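Local atomic coordinates of outer surface protein (PDB entry 5IZT), a protein that is of unknown function, a plasmid-encoded outer surface protein of the Lyme disease spirochaete that belongs to the mostly helical PFam54 family, whose relative CRASP-1 binds complement factor H. Residues 251-256 against 261-266; 202-205 against 210-213; 336-341 against 385-390; 189-194 against 299-304; 178-183 against 323-328. All blocks are in the same frame, centred on the assembly; numbering follows the deposited sequence. Where two conformers were deposited one is given.

Contact 1 (251-256 against 261-266)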
# COMPACT_ATOMS: atom_id res chain seq x y z
N LYS A 251 0.87 -1.12 8.42
CA LYS A 251 0.43 -0.80 7.06
C LYS A 251 1.38 -1.40 6.03
O LYS A 251 0.95 -1.82 4.95
CB LYS A 251 0.33 0.71 6.87
CG LYS A 251 -0.55 1.38 7.92
CD LYS A 251 -1.80 1.93 7.36
CE LYS A 251 -2.67 2.53 8.47
NZ LYS A 251 -3.78 1.61 8.83
N PHE A 252 2.70 -1.39 6.31
CA PHE A 252 3.62 -2.06 5.39
C PHE A 252 3.38 -3.56 5.37
O PHE A 252 3.42 -4.19 4.30
CB PHE A 252 5.09 -1.79 5.76
CG PHE A 252 6.05 -2.43 4.80
CD1 PHE A 252 6.21 -1.89 3.52
CD2 PHE A 252 6.73 -3.59 5.14
CE1 PHE A 252 7.07 -2.50 2.60
CE2 PHE A 252 7.59 -4.22 4.22
CZ PHE A 252 7.77 -3.66 2.96
N TYR A 253 3.13 -4.16 6.53
CA TYR A 253 2.82 -5.60 6.56
C TYR A 253 1.55 -5.89 5.77
O TYR A 253 1.45 -6.93 5.09
CB TYR A 253 2.68 -6.09 8.00
CG TYR A 253 3.90 -5.79 8.86
CD1 TYR A 253 5.16 -5.70 8.29
CD2 TYR A 253 3.77 -5.57 10.23
CE1 TYR A 253 6.28 -5.39 9.07
CE2 TYR A 253 4.90 -5.26 11.03
CZ TYR A 253 6.14 -5.19 10.45
OH TYR A 253 7.26 -4.90 11.22
N ALA A 254 0.55 -5.00 5.88
CA ALA A 254 -0.70 -5.17 5.14
C ALA A 254 -0.48 -5.05 3.63
O ALA A 254 -1.13 -5.76 2.85
CB ALA A 254 -1.72 -4.15 5.61
N LEU A 255 0.40 -4.15 3.22
CA LEU A 255 0.74 -4.01 1.80
C LEU A 255 1.31 -5.31 1.24
O LEU A 255 1.05 -5.66 0.07
CB LEU A 255 1.75 -2.87 1.63
CG LEU A 255 2.35 -2.68 0.25
CD1 LEU A 255 1.27 -2.33 -0.79
CD2 LEU A 255 3.44 -1.60 0.34
N MET A 256 2.09 -6.03 2.05
CA MET A 256 2.67 -7.32 1.71
C MET A 256 1.76 -8.49 2.07
O MET A 256 2.22 -9.64 2.13
CB MET A 256 4.02 -7.47 2.43
CG MET A 256 4.90 -6.29 2.18
SD MET A 256 5.47 -6.37 0.48
CE MET A 256 6.84 -7.51 0.71
N TYR A 261 7.09 -14.61 5.00
CA TYR A 261 8.24 -14.89 4.13
C TYR A 261 8.65 -13.67 3.34
O TYR A 261 9.83 -13.28 3.33
CB TYR A 261 7.91 -16.03 3.17
CG TYR A 261 9.07 -16.37 2.27
CD1 TYR A 261 10.20 -17.03 2.76
CD2 TYR A 261 9.08 -15.94 0.94
CE1 TYR A 261 11.26 -17.34 1.92
CE2 TYR A 261 10.14 -16.22 0.10
CZ TYR A 261 11.23 -16.91 0.59
OH TYR A 261 12.29 -17.19 -0.24
N LYS A 262 7.70 -13.06 2.61
CA LYS A 262 8.04 -11.91 1.76
C LYS A 262 8.52 -10.73 2.59
O LYS A 262 9.44 -10.02 2.18
CB LYS A 262 6.83 -11.49 0.91
CG LYS A 262 6.27 -12.58 0.02
CD LYS A 262 5.26 -12.02 -0.99
CE LYS A 262 4.27 -11.03 -0.36
NZ LYS A 262 3.10 -10.77 -1.26
N ILE A 263 7.89 -10.48 3.74
CA ILE A 263 8.31 -9.36 4.58
C ILE A 263 9.72 -9.59 5.11
O ILE A 263 10.55 -8.65 5.14
CB ILE A 263 7.29 -9.14 5.71
CG1 ILE A 263 5.92 -8.76 5.14
CG2 ILE A 263 7.76 -8.04 6.70
CD1 ILE A 263 4.80 -8.89 6.18
N GLU A 264 10.03 -10.82 5.52
CA GLU A 264 11.39 -11.10 5.99
C GLU A 264 12.40 -10.94 4.86
O GLU A 264 13.50 -10.42 5.09
CB GLU A 264 11.48 -12.51 6.58
CG GLU A 264 12.86 -12.88 7.13
CD GLU A 264 13.21 -12.19 8.44
OE1 GLU A 264 14.42 -12.05 8.75
OE2 GLU A 264 12.29 -11.80 9.18
N GLN A 265 12.06 -11.38 3.65
CA GLN A 265 12.98 -11.24 2.52
C GLN A 265 13.24 -9.77 2.21
O GLN A 265 14.39 -9.35 2.01
CB GLN A 265 12.40 -11.94 1.29
CG GLN A 265 12.42 -13.46 1.39
CD GLN A 265 13.83 -14.00 1.59
OE1 GLN A 265 14.78 -13.52 0.98
NE2 GLN A 265 13.97 -14.99 2.46
N PHE A 266 12.17 -8.98 2.17
CA PHE A 266 12.27 -7.55 1.88
C PHE A 266 13.10 -6.85 2.95
O PHE A 266 13.97 -6.03 2.64
CB PHE A 266 10.86 -6.94 1.78
CG PHE A 266 10.85 -5.50 1.30
CD1 PHE A 266 11.06 -4.46 2.19
CD2 PHE A 266 10.62 -5.21 -0.03
CE1 PHE A 266 11.08 -3.14 1.75
CE2 PHE A 266 10.62 -3.89 -0.48
CZ PHE A 266 10.84 -2.86 0.42

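Contact 2 (202-205 against 210-213)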
# COMPACT_ATOMS: atom_id res chain seq x y z
N PHE A 202 -4.68 -13.39 10.27
CA PHE A 202 -3.87 -14.60 10.16
C PHE A 202 -3.08 -14.91 11.43
O PHE A 202 -2.23 -15.81 11.39
CB PHE A 202 -2.88 -14.50 8.99
CG PHE A 202 -3.48 -14.14 7.67
CD1 PHE A 202 -2.74 -13.42 6.74
CD2 PHE A 202 -4.77 -14.54 7.32
CE1 PHE A 202 -3.28 -13.07 5.51
CE2 PHE A 202 -5.32 -14.21 6.09
CZ PHE A 202 -4.57 -13.47 5.18
N GLY A 203 -3.30 -14.20 12.53
CA GLY A 203 -2.43 -14.38 13.68
C GLY A 203 -0.99 -13.97 13.41
O GLY A 203 -0.07 -14.37 14.14
N PHE A 204 -0.78 -13.17 12.37
CA PHE A 204 0.54 -12.65 12.07
C PHE A 204 1.04 -11.84 13.26
O PHE A 204 0.28 -11.09 13.87
CB PHE A 204 0.45 -11.81 10.81
CG PHE A 204 1.66 -10.98 10.50
CD1 PHE A 204 2.62 -11.44 9.63
CD2 PHE A 204 1.80 -9.72 11.05
CE1 PHE A 204 3.73 -10.67 9.32
CE2 PHE A 204 2.89 -8.93 10.74
CZ PHE A 204 3.86 -9.41 9.88
N ARG A 205 2.33 -11.98 13.57
CA ARG A 205 2.92 -11.18 14.64
C ARG A 205 4.30 -10.67 14.22
O ARG A 205 5.06 -11.36 13.55
CB ARG A 205 3.04 -11.99 15.94
CG ARG A 205 2.87 -11.12 17.18
CD ARG A 205 2.99 -11.93 18.45
NE ARG A 205 2.64 -11.15 19.64
CZ ARG A 205 3.51 -10.43 20.35
NH1 ARG A 205 4.79 -10.39 20.00
NH2 ARG A 205 3.10 -9.76 21.42
N GLN A 210 11.69 -6.46 14.03
CA GLN A 210 10.81 -5.91 12.99
C GLN A 210 11.27 -6.34 11.59
O GLN A 210 11.43 -5.52 10.67
CB GLN A 210 10.71 -4.38 13.11
CG GLN A 210 10.28 -3.93 14.51
CD GLN A 210 10.53 -2.44 14.81
OE1 GLN A 210 10.80 -1.65 13.91
NE2 GLN A 210 10.44 -2.08 16.08
N PHE A 211 11.53 -7.64 11.44
CA PHE A 211 11.92 -8.26 10.17
C PHE A 211 13.16 -7.59 9.58
O PHE A 211 13.21 -7.28 8.38
CB PHE A 211 10.76 -8.25 9.18
CG PHE A 211 9.49 -8.87 9.73
CD1 PHE A 211 9.36 -10.25 9.82
CD2 PHE A 211 8.46 -8.06 10.20
CE1 PHE A 211 8.20 -10.82 10.36
CE2 PHE A 211 7.31 -8.62 10.74
CZ PHE A 211 7.17 -10.01 10.81
N LYS A 212 14.17 -7.37 10.43
CA LYS A 212 15.46 -6.75 10.13
C LYS A 212 15.32 -5.28 9.76
O LYS A 212 16.30 -4.67 9.30
CB LYS A 212 16.22 -7.49 9.01
CG LYS A 212 16.31 -9.01 9.22
CD LYS A 212 17.36 -9.41 10.22
CE LYS A 212 17.33 -10.93 10.47
NZ LYS A 212 16.07 -11.38 11.15
N MET A 213 14.15 -4.68 9.95
CA MET A 213 13.96 -3.27 9.64
C MET A 213 13.94 -2.38 10.88
O MET A 213 13.99 -1.15 10.73
CB MET A 213 12.69 -3.09 8.81
CG MET A 213 12.89 -3.67 7.39
SD MET A 213 11.47 -3.51 6.31
CE MET A 213 10.42 -4.79 7.05

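Contact 3 (336-341 against 385-390)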
# COMPACT_ATOMS: atom_id res chain seq x y z
N LEU A 336 -12.14 2.07 -7.98
CA LEU A 336 -11.75 0.93 -7.16
C LEU A 336 -10.80 0.01 -7.92
O LEU A 336 -9.77 -0.42 -7.38
CB LEU A 336 -12.98 0.17 -6.67
CG LEU A 336 -12.65 -1.12 -5.88
CD1 LEU A 336 -11.81 -0.82 -4.63
CD2 LEU A 336 -13.89 -1.90 -5.50
N ASN A 337 -11.12 -0.30 -9.18
CA ASN A 337 -10.26 -1.16 -9.98
C ASN A 337 -8.87 -0.57 -10.14
O ASN A 337 -7.87 -1.31 -10.16
CB ASN A 337 -10.87 -1.40 -11.36
CG ASN A 337 -12.01 -2.38 -11.32
OD1 ASN A 337 -12.13 -3.16 -10.38
ND2 ASN A 337 -12.85 -2.34 -12.33
N GLN A 338 -8.78 0.75 -10.28
CA GLN A 338 -7.50 1.40 -10.46
C GLN A 338 -6.64 1.32 -9.20
O GLN A 338 -5.45 1.04 -9.30
CB GLN A 338 -7.71 2.86 -10.87
CG GLN A 338 -6.42 3.66 -10.84
CD GLN A 338 -6.49 4.93 -11.66
OE1 GLN A 338 -7.52 5.26 -12.23
NE2 GLN A 338 -5.37 5.65 -11.71
N ILE A 339 -7.22 1.57 -8.02
CA ILE A 339 -6.40 1.49 -6.81
C ILE A 339 -6.00 0.05 -6.53
O ILE A 339 -4.88 -0.22 -6.07
CB ILE A 339 -7.10 2.14 -5.59
CG1 ILE A 339 -8.34 1.36 -5.15
CG2 ILE A 339 -7.50 3.57 -5.90
CD1 ILE A 339 -8.97 1.89 -3.83
N LEU A 340 -6.88 -0.90 -6.83
CA LEU A 340 -6.52 -2.31 -6.67
C LEU A 340 -5.38 -2.68 -7.60
O LEU A 340 -4.45 -3.41 -7.22
CB LEU A 340 -7.72 -3.20 -6.93
CG LEU A 340 -8.73 -3.23 -5.80
CD1 LEU A 340 -10.03 -3.89 -6.29
CD2 LEU A 340 -8.11 -4.01 -4.64
N ASP A 341 -5.45 -2.21 -8.84
CA ASP A 341 -4.44 -2.58 -9.83
C ASP A 341 -3.09 -1.94 -9.53
O ASP A 341 -2.04 -2.57 -9.72
CB ASP A 341 -4.92 -2.15 -11.22
CG ASP A 341 -3.85 -2.34 -12.27
OD1 ASP A 341 -3.53 -3.50 -12.59
OD2 ASP A 341 -3.33 -1.32 -12.78
N ARG A 385 2.58 4.33 -6.42
CA ARG A 385 2.11 5.10 -5.27
C ARG A 385 1.35 6.33 -5.72
O ARG A 385 0.26 6.62 -5.23
CB ARG A 385 3.28 5.50 -4.36
CG ARG A 385 2.86 6.20 -3.04
CD ARG A 385 2.60 7.71 -3.19
NE ARG A 385 2.14 8.32 -1.94
CZ ARG A 385 0.90 8.23 -1.47
NH1 ARG A 385 -0.01 7.54 -2.14
NH2 ARG A 385 0.58 8.82 -0.33
N GLN A 386 1.94 7.09 -6.65
CA GLN A 386 1.31 8.30 -7.15
C GLN A 386 -0.02 8.01 -7.83
O GLN A 386 -0.96 8.81 -7.74
CB GLN A 386 2.28 9.00 -8.11
CG GLN A 386 1.75 10.25 -8.78
CD GLN A 386 1.55 11.40 -7.82
OE1 GLN A 386 2.17 11.44 -6.75
NE2 GLN A 386 0.69 12.34 -8.19
N SER A 387 -0.12 6.88 -8.52
CA SER A 387 -1.36 6.55 -9.21
C SER A 387 -2.48 6.25 -8.22
O SER A 387 -3.64 6.63 -8.45
CB SER A 387 -1.16 5.36 -10.15
OG SER A 387 -2.33 5.15 -10.92
N VAL A 388 -2.16 5.57 -7.12
CA VAL A 388 -3.18 5.30 -6.10
C VAL A 388 -3.63 6.62 -5.47
O VAL A 388 -4.83 6.85 -5.27
CB VAL A 388 -2.65 4.32 -5.03
CG1 VAL A 388 -3.69 4.17 -3.91
CG2 VAL A 388 -2.38 2.94 -5.65
N LEU A 389 -2.67 7.50 -5.19
CA LEU A 389 -2.96 8.81 -4.63
C LEU A 389 -3.86 9.64 -5.55
O LEU A 389 -4.82 10.28 -5.11
CB LEU A 389 -1.64 9.55 -4.37
CG LEU A 389 -1.80 10.98 -3.86
CD1 LEU A 389 -2.54 10.93 -2.54
CD2 LEU A 389 -0.44 11.67 -3.73
N GLU A 390 -3.54 9.66 -6.85
CA GLU A 390 -4.36 10.42 -7.79
C GLU A 390 -5.77 9.85 -7.88
O GLU A 390 -6.75 10.60 -7.95
CB GLU A 390 -3.69 10.46 -9.16
CG GLU A 390 -2.42 11.30 -9.16
CD GLU A 390 -1.65 11.25 -10.47
OE1 GLU A 390 -2.10 10.55 -11.40
OE2 GLU A 390 -0.58 11.89 -10.55

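Contact 4 (189-194 against 299-304)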
# COMPACT_ATOMS: atom_id res chain seq x y z
N ARG A 189 -20.20 -4.70 -1.50
CA ARG A 189 -19.55 -5.97 -1.15
C ARG A 189 -18.06 -5.93 -1.47
O ARG A 189 -17.23 -6.40 -0.68
CB ARG A 189 -20.25 -7.10 -1.91
CG ARG A 189 -20.12 -8.50 -1.32
CD ARG A 189 -21.19 -9.44 -1.91
NE ARG A 189 -21.23 -9.38 -3.38
CZ ARG A 189 -22.19 -8.78 -4.09
NH1 ARG A 189 -23.21 -8.19 -3.49
NH2 ARG A 189 -22.12 -8.79 -5.42
N ALA A 190 -17.70 -5.38 -2.63
CA ALA A 190 -16.29 -5.38 -3.03
C ALA A 190 -15.44 -4.55 -2.08
O ALA A 190 -14.32 -4.95 -1.72
CB ALA A 190 -16.15 -4.87 -4.46
N ILE A 191 -15.95 -3.39 -1.67
CA ILE A 191 -15.23 -2.53 -0.72
C ILE A 191 -15.08 -3.24 0.62
O ILE A 191 -14.01 -3.22 1.24
CB ILE A 191 -15.97 -1.19 -0.56
CG1 ILE A 191 -15.95 -0.38 -1.87
CG2 ILE A 191 -15.42 -0.40 0.64
CD1 ILE A 191 -14.58 0.17 -2.26
N SER A 192 -16.17 -3.84 1.09
CA SER A 192 -16.15 -4.57 2.36
C SER A 192 -15.14 -5.72 2.32
O SER A 192 -14.41 -5.96 3.29
CB SER A 192 -17.55 -5.09 2.66
OG SER A 192 -17.57 -5.83 3.86
N GLU A 193 -15.09 -6.46 1.20
CA GLU A 193 -14.10 -7.52 1.07
C GLU A 193 -12.68 -6.97 1.15
O GLU A 193 -11.80 -7.58 1.77
CB GLU A 193 -14.30 -8.27 -0.25
CG GLU A 193 -15.48 -9.23 -0.26
CD GLU A 193 -15.73 -9.83 -1.64
OE1 GLU A 193 -14.88 -9.63 -2.54
OE2 GLU A 193 -16.77 -10.50 -1.82
N GLU A 194 -12.43 -5.82 0.53
CA GLU A 194 -11.09 -5.25 0.55
C GLU A 194 -10.72 -4.68 1.91
O GLU A 194 -9.58 -4.85 2.37
CB GLU A 194 -10.96 -4.18 -0.53
CG GLU A 194 -11.01 -4.76 -1.92
CD GLU A 194 -9.89 -5.75 -2.16
OE1 GLU A 194 -8.76 -5.54 -1.64
OE2 GLU A 194 -10.13 -6.76 -2.86
N LEU A 299 -7.55 4.78 2.61
CA LEU A 299 -8.39 5.97 2.64
C LEU A 299 -9.36 5.99 1.46
O LEU A 299 -10.51 6.43 1.59
CB LEU A 299 -7.51 7.23 2.64
CG LEU A 299 -6.71 7.56 3.91
CD1 LEU A 299 -5.71 8.64 3.62
CD2 LEU A 299 -7.65 8.00 5.05
N ALA A 300 -8.92 5.48 0.30
CA ALA A 300 -9.78 5.46 -0.88
C ALA A 300 -10.93 4.49 -0.71
O ALA A 300 -12.06 4.75 -1.16
CB ALA A 300 -8.95 5.12 -2.12
N LEU A 301 -10.69 3.35 -0.07
CA LEU A 301 -11.79 2.43 0.20
C LEU A 301 -12.88 3.11 1.01
O LEU A 301 -14.06 3.08 0.63
CB LEU A 301 -11.27 1.18 0.94
CG LEU A 301 -10.28 0.31 0.17
CD1 LEU A 301 -9.78 -0.76 1.12
CD2 LEU A 301 -10.90 -0.32 -1.09
N GLU A 302 -12.51 3.79 2.10
CA GLU A 302 -13.52 4.46 2.92
C GLU A 302 -14.20 5.60 2.16
O GLU A 302 -15.39 5.84 2.36
CB GLU A 302 -12.91 4.96 4.23
CG GLU A 302 -13.94 5.40 5.27
CD GLU A 302 -15.11 4.42 5.44
OE1 GLU A 302 -14.88 3.19 5.56
OE2 GLU A 302 -16.27 4.89 5.48
N GLU A 303 -13.45 6.32 1.33
CA GLU A 303 -14.04 7.41 0.56
C GLU A 303 -15.08 6.90 -0.43
O GLU A 303 -16.15 7.51 -0.58
CB GLU A 303 -12.93 8.19 -0.16
CG GLU A 303 -13.37 9.50 -0.80
CD GLU A 303 -13.79 10.55 0.22
OE1 GLU A 303 -13.20 10.60 1.32
OE2 GLU A 303 -14.71 11.33 -0.10
N ILE A 304 -14.80 5.78 -1.11
CA ILE A 304 -15.77 5.18 -2.02
C ILE A 304 -17.03 4.78 -1.26
O ILE A 304 -18.15 5.06 -1.69
CB ILE A 304 -15.16 3.98 -2.76
CG1 ILE A 304 -14.05 4.44 -3.70
CG2 ILE A 304 -16.25 3.21 -3.52
CD1 ILE A 304 -13.25 3.30 -4.32

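Contact 5 (178-183 against 323-328)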
# COMPACT_ATOMS: atom_id res chain seq x y z
N SER A 178 -33.23 -5.87 -9.12
CA SER A 178 -33.09 -4.65 -9.91
C SER A 178 -31.65 -4.45 -10.36
O SER A 178 -30.71 -4.61 -9.56
CB SER A 178 -33.57 -3.43 -9.12
OG SER A 178 -32.52 -2.49 -8.95
N LYS A 179 -31.47 -4.08 -11.63
CA LYS A 179 -30.13 -3.80 -12.14
C LYS A 179 -29.39 -2.81 -11.25
O LYS A 179 -28.20 -3.00 -10.94
CB LYS A 179 -30.19 -3.25 -13.57
CG LYS A 179 -30.38 -4.30 -14.65
CD LYS A 179 -29.79 -3.82 -15.97
CE LYS A 179 -30.11 -2.35 -16.22
NZ LYS A 179 -29.45 -1.84 -17.44
N LEU A 180 -30.07 -1.75 -10.81
CA LEU A 180 -29.39 -0.71 -10.01
C LEU A 180 -29.02 -1.23 -8.63
O LEU A 180 -27.91 -0.99 -8.14
CB LEU A 180 -30.27 0.53 -9.90
CG LEU A 180 -29.66 1.71 -9.13
CD1 LEU A 180 -28.41 2.21 -9.83
CD2 LEU A 180 -30.67 2.85 -8.96
N GLN A 181 -29.95 -1.92 -7.97
CA GLN A 181 -29.66 -2.45 -6.65
C GLN A 181 -28.53 -3.47 -6.70
O GLN A 181 -27.68 -3.51 -5.80
CB GLN A 181 -30.92 -3.06 -6.04
CG GLN A 181 -31.87 -2.00 -5.57
CD GLN A 181 -31.17 -0.97 -4.70
OE1 GLN A 181 -30.55 -1.30 -3.69
NE2 GLN A 181 -31.24 0.30 -5.11
N THR A 182 -28.49 -4.30 -7.75
CA THR A 182 -27.41 -5.28 -7.88
C THR A 182 -26.06 -4.61 -8.02
O THR A 182 -25.07 -5.00 -7.37
CB THR A 182 -27.68 -6.19 -9.08
OG1 THR A 182 -28.81 -7.02 -8.81
CG2 THR A 182 -26.46 -7.06 -9.37
N LEU A 183 -25.97 -3.62 -8.91
CA LEU A 183 -24.74 -2.88 -9.12
C LEU A 183 -24.28 -2.22 -7.83
O LEU A 183 -23.11 -2.32 -7.45
CB LEU A 183 -24.96 -1.81 -10.19
CG LEU A 183 -23.76 -1.17 -10.87
CD1 LEU A 183 -23.09 -2.16 -11.82
CD2 LEU A 183 -24.18 0.11 -11.59
N PHE A 323 -30.27 6.51 -13.99
CA PHE A 323 -29.14 6.61 -14.91
C PHE A 323 -27.97 7.32 -14.24
O PHE A 323 -26.82 6.88 -14.36
CB PHE A 323 -29.55 7.36 -16.19
CG PHE A 323 -28.40 7.59 -17.13
CD1 PHE A 323 -27.60 8.74 -17.03
CD2 PHE A 323 -28.07 6.64 -18.09
CE1 PHE A 323 -26.52 8.93 -17.88
CE2 PHE A 323 -26.98 6.83 -18.94
CZ PHE A 323 -26.20 7.98 -18.84
N ASP A 324 -28.25 8.43 -13.55
CA ASP A 324 -27.20 9.22 -12.93
C ASP A 324 -26.49 8.42 -11.85
O ASP A 324 -25.26 8.45 -11.74
CB ASP A 324 -27.81 10.47 -12.29
CG ASP A 324 -28.53 11.35 -13.28
OD1 ASP A 324 -28.22 11.29 -14.49
OD2 ASP A 324 -29.44 12.08 -12.84
N PHE A 325 -27.26 7.71 -11.03
CA PHE A 325 -26.69 6.87 -9.98
C PHE A 325 -25.87 5.74 -10.57
O PHE A 325 -24.74 5.49 -10.13
CB PHE A 325 -27.83 6.34 -9.09
CG PHE A 325 -27.37 5.79 -7.76
CD1 PHE A 325 -26.06 5.95 -7.33
CD2 PHE A 325 -28.25 5.09 -6.95
CE1 PHE A 325 -25.64 5.43 -6.10
CE2 PHE A 325 -27.85 4.56 -5.73
CZ PHE A 325 -26.53 4.73 -5.30
N THR A 326 -26.39 5.07 -11.61
CA THR A 326 -25.60 4.05 -12.30
C THR A 326 -24.27 4.60 -12.79
O THR A 326 -23.22 3.98 -12.58
CB THR A 326 -26.41 3.50 -13.48
OG1 THR A 326 -27.61 2.92 -12.97
CG2 THR A 326 -25.62 2.46 -14.23
N MET A 327 -24.28 5.77 -13.46
CA MET A 327 -23.04 6.35 -13.94
C MET A 327 -22.05 6.62 -12.81
O MET A 327 -20.85 6.38 -12.94
CB MET A 327 -23.33 7.65 -14.70
CG MET A 327 -22.09 8.49 -15.03
SD MET A 327 -22.47 9.93 -16.08
CE MET A 327 -22.89 9.09 -17.61
N LYS A 328 -22.54 7.12 -11.67
CA LYS A 328 -21.62 7.37 -10.56
C LYS A 328 -21.07 6.07 -9.99
O LYS A 328 -19.90 6.01 -9.61
CB LYS A 328 -22.32 8.21 -9.49
CG LYS A 328 -22.64 9.64 -9.97
CD LYS A 328 -23.35 10.47 -8.90
CE LYS A 328 -23.92 11.76 -9.49
NZ LYS A 328 -22.89 12.59 -10.17

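Contact 1 (251-256 against 261-266)
Phe252 points the CZ corner of its ring over one face of the Phe266 ring, offset toward the rim, with CZ 3.5 Å from Phe266 CD1. The two planes meet at 49° with centroids 5.1 Å apart, so the pair is neither a parallel stack nor a T. Met256 lies beside them: its side chain, bent at both chi2 and chi3, runs across the Phe252 ring with CG over one face, toward its rim, and carries the methyl CE to 4.2 Å from Phe266 CB. Nearer its backbone, Met256 packs CB on Ile263 CG1 at 3.6 Å. Ile263 meets Tyr253 at about a right angle, and both its CD1 and its CG2 lie against Tyr253 CD1, each at 3.8 Å. The hydroxyl of Tyr253 is engaged elsewhere, by Glu206. The contact is thus almost wholly apolar and largely buried, and Met287, Leu291 and Trp346 of the long helices close round Phe252. It is the packed interface between two consecutive helices, 243-255 and 260-274, which are joined by a short connection and pack through aromatic and aliphatic side chains.

Contact 2 (202-205 against 210-213)
Neither segment is regular helix or strand: 202-205 is loop, and 210-213 forms a type I' turn closed by Met213 N to Gln210 O at 2.9 Å; the backbones stay well apart, 9.6 Å between Arg205 CA and Gln210 CA. Two phenylalanines bridge the gap. Phe204 and Phe211 reach out from opposite directions and meet rim to rim, Phe204 CZ lying 3.5 Å from Phe211 CZ. The planes are tilted by only 25°, but the centroids are 5.6 Å apart and neither ring lies over the face of the other, so this is no stack. At Phe204, CG stands opposite the backbone N (chi1 169°), which carries the ring across from a CB that does not itself aim at the turn; Phe211 already starts with CB aimed at 202-205. The carbonyl oxygen of Arg205 adds a lesser contact, 3.7 Å from Phe211 CZ. On the turn, Lys212 NZ is held by the carboxylate of Asp209 and, in one conformer of that residue, by Glu264. The pair lies in the loop region between helices 179-197 and 243-255, where both rings rest on Ile263 of helix 260-274 and on Tyr253 of helix 243-255, which Phe211 meets edge-to-face.

Contact 3 (336-341 against 385-390)
The flat group that spans this contact is the carboxamide of Gln338, which meets Ser387 at its edge: in one of the two conformers of the serine, NE2 donates to Ser387 OG over 3.2 Å, with the oxygen only 9° out of the amide plane and an N-H...O angle of 154°. A second amide, that of Gln386, is also used in plane, giving a straight 2.7 Å bond from NE2 to Glu390 OE2 one turn on; the carboxylate oxygen is approached on its anti side, tilted out of the carboxylate plane. That bond runs along helix 366-395 itself. To bring its amide across, Gln338 leaves the backbone with CG opposite N (chi1 170°) and stays extended beyond CG. Beside this polar bridge the backbones come very close, with Ile339 CA 5.0 Å from Val388 CA. There Val388 CG1 lies 4.3 Å from Ile339 CB, and Val388 CG2 faces the carbonyl oxygen of Ile339. Ala391 of helix 366-395 also touches Gln338 and Ile339. The contact joins helices 322-359 and 366-395, while helix 280-316 adjoins both, through Ala300 on Ile339 and Ser296 on Leu389.

Contact 4 (189-194 against 299-304)
Ile191 pushes its CD1 methyl into the angle between Leu301 and Ile304, 3.9 Å from Leu301 CD2 and 3.7 Å from Ile304 CG2. Its other branch, CG2, lies against the carbonyl oxygen of Leu301. One turn on, Glu194 offers only the root of its side chain: CB sits 3.9 Å from Leu301 CD2, close to CD1 as well, and a bend at chi2 (-60°) then leads the carboxylate away. The two helical segments run roughly antiparallel, at 151°, with axes 10.0 Å apart at their closest and branched side chains between them. Leu336 of helix 322-359 touches both Ile191 and Leu301, so three helices meet here. Beside the contact Glu302 pairs with Lys195 of helix 179-197. The chemistry is that of a bundle interior: methyl and methylene packing makes the contact itself, and the one carboxylate that starts within it, that of Glu194, is drawn off to Lys197.

Contact 5 (178-183 against 323-328)
Chi1 of -178° at Leu180 sets CG opposite the backbone N, on the side facing helix 322-359, from which both methyls reach it. Thr326 meets them with chi1 of -61°, which puts OG1 beside its own backbone N and CG2 opposite it. The result is a forked contact: Leu180 CD1 lies 3.3 Å from Thr326 OG1, and Leu180 CD2 lies 3.9 Å from Phe325 CD2, its side chain crossing that of Phe325 at about a right angle. One turn on, Leu183 CD2 rests on Thr326 CG2 at 3.8 Å. The threonine therefore divides its branches between the two leucines, while its hydroxyl hydrogen-bonds to the backbone oxygen of Ser322, so that the polar atom under the Leu180 methyl is already satisfied. At the start of the other helix Ser178 OG takes the backbone N-H of Gln181, 2.8 Å away and nearly straight, an ST motif. Tyr315, on the preceding helix 280-316, touches both Leu180 and Phe325. The helical segments run roughly parallel, 25° between axes 10.4 Å apart, and their leucine, threonine and phenylalanine side chains help pack one end of an elongated helical bundle.

From the N terminus, helix 179-197 is used twice: by contact 5 at its start and by contact 4 farther along. Contact 5 closes the longer loop, to helix 322-359, and contact 4, to helix 280-316, nests within it. Inside both loops lie contact 2, in the loop after helix 179-197, and then contact 1, in series. These two touch, through Tyr253 on Phe204. Contact 3 opens after contact 4 has closed and joins the last two helices; it touches contact 4 through Leu336 and Ile339. Contacts 1 and 5 lie on opposite sides of the chain's centre, about 38 Å apart between centres.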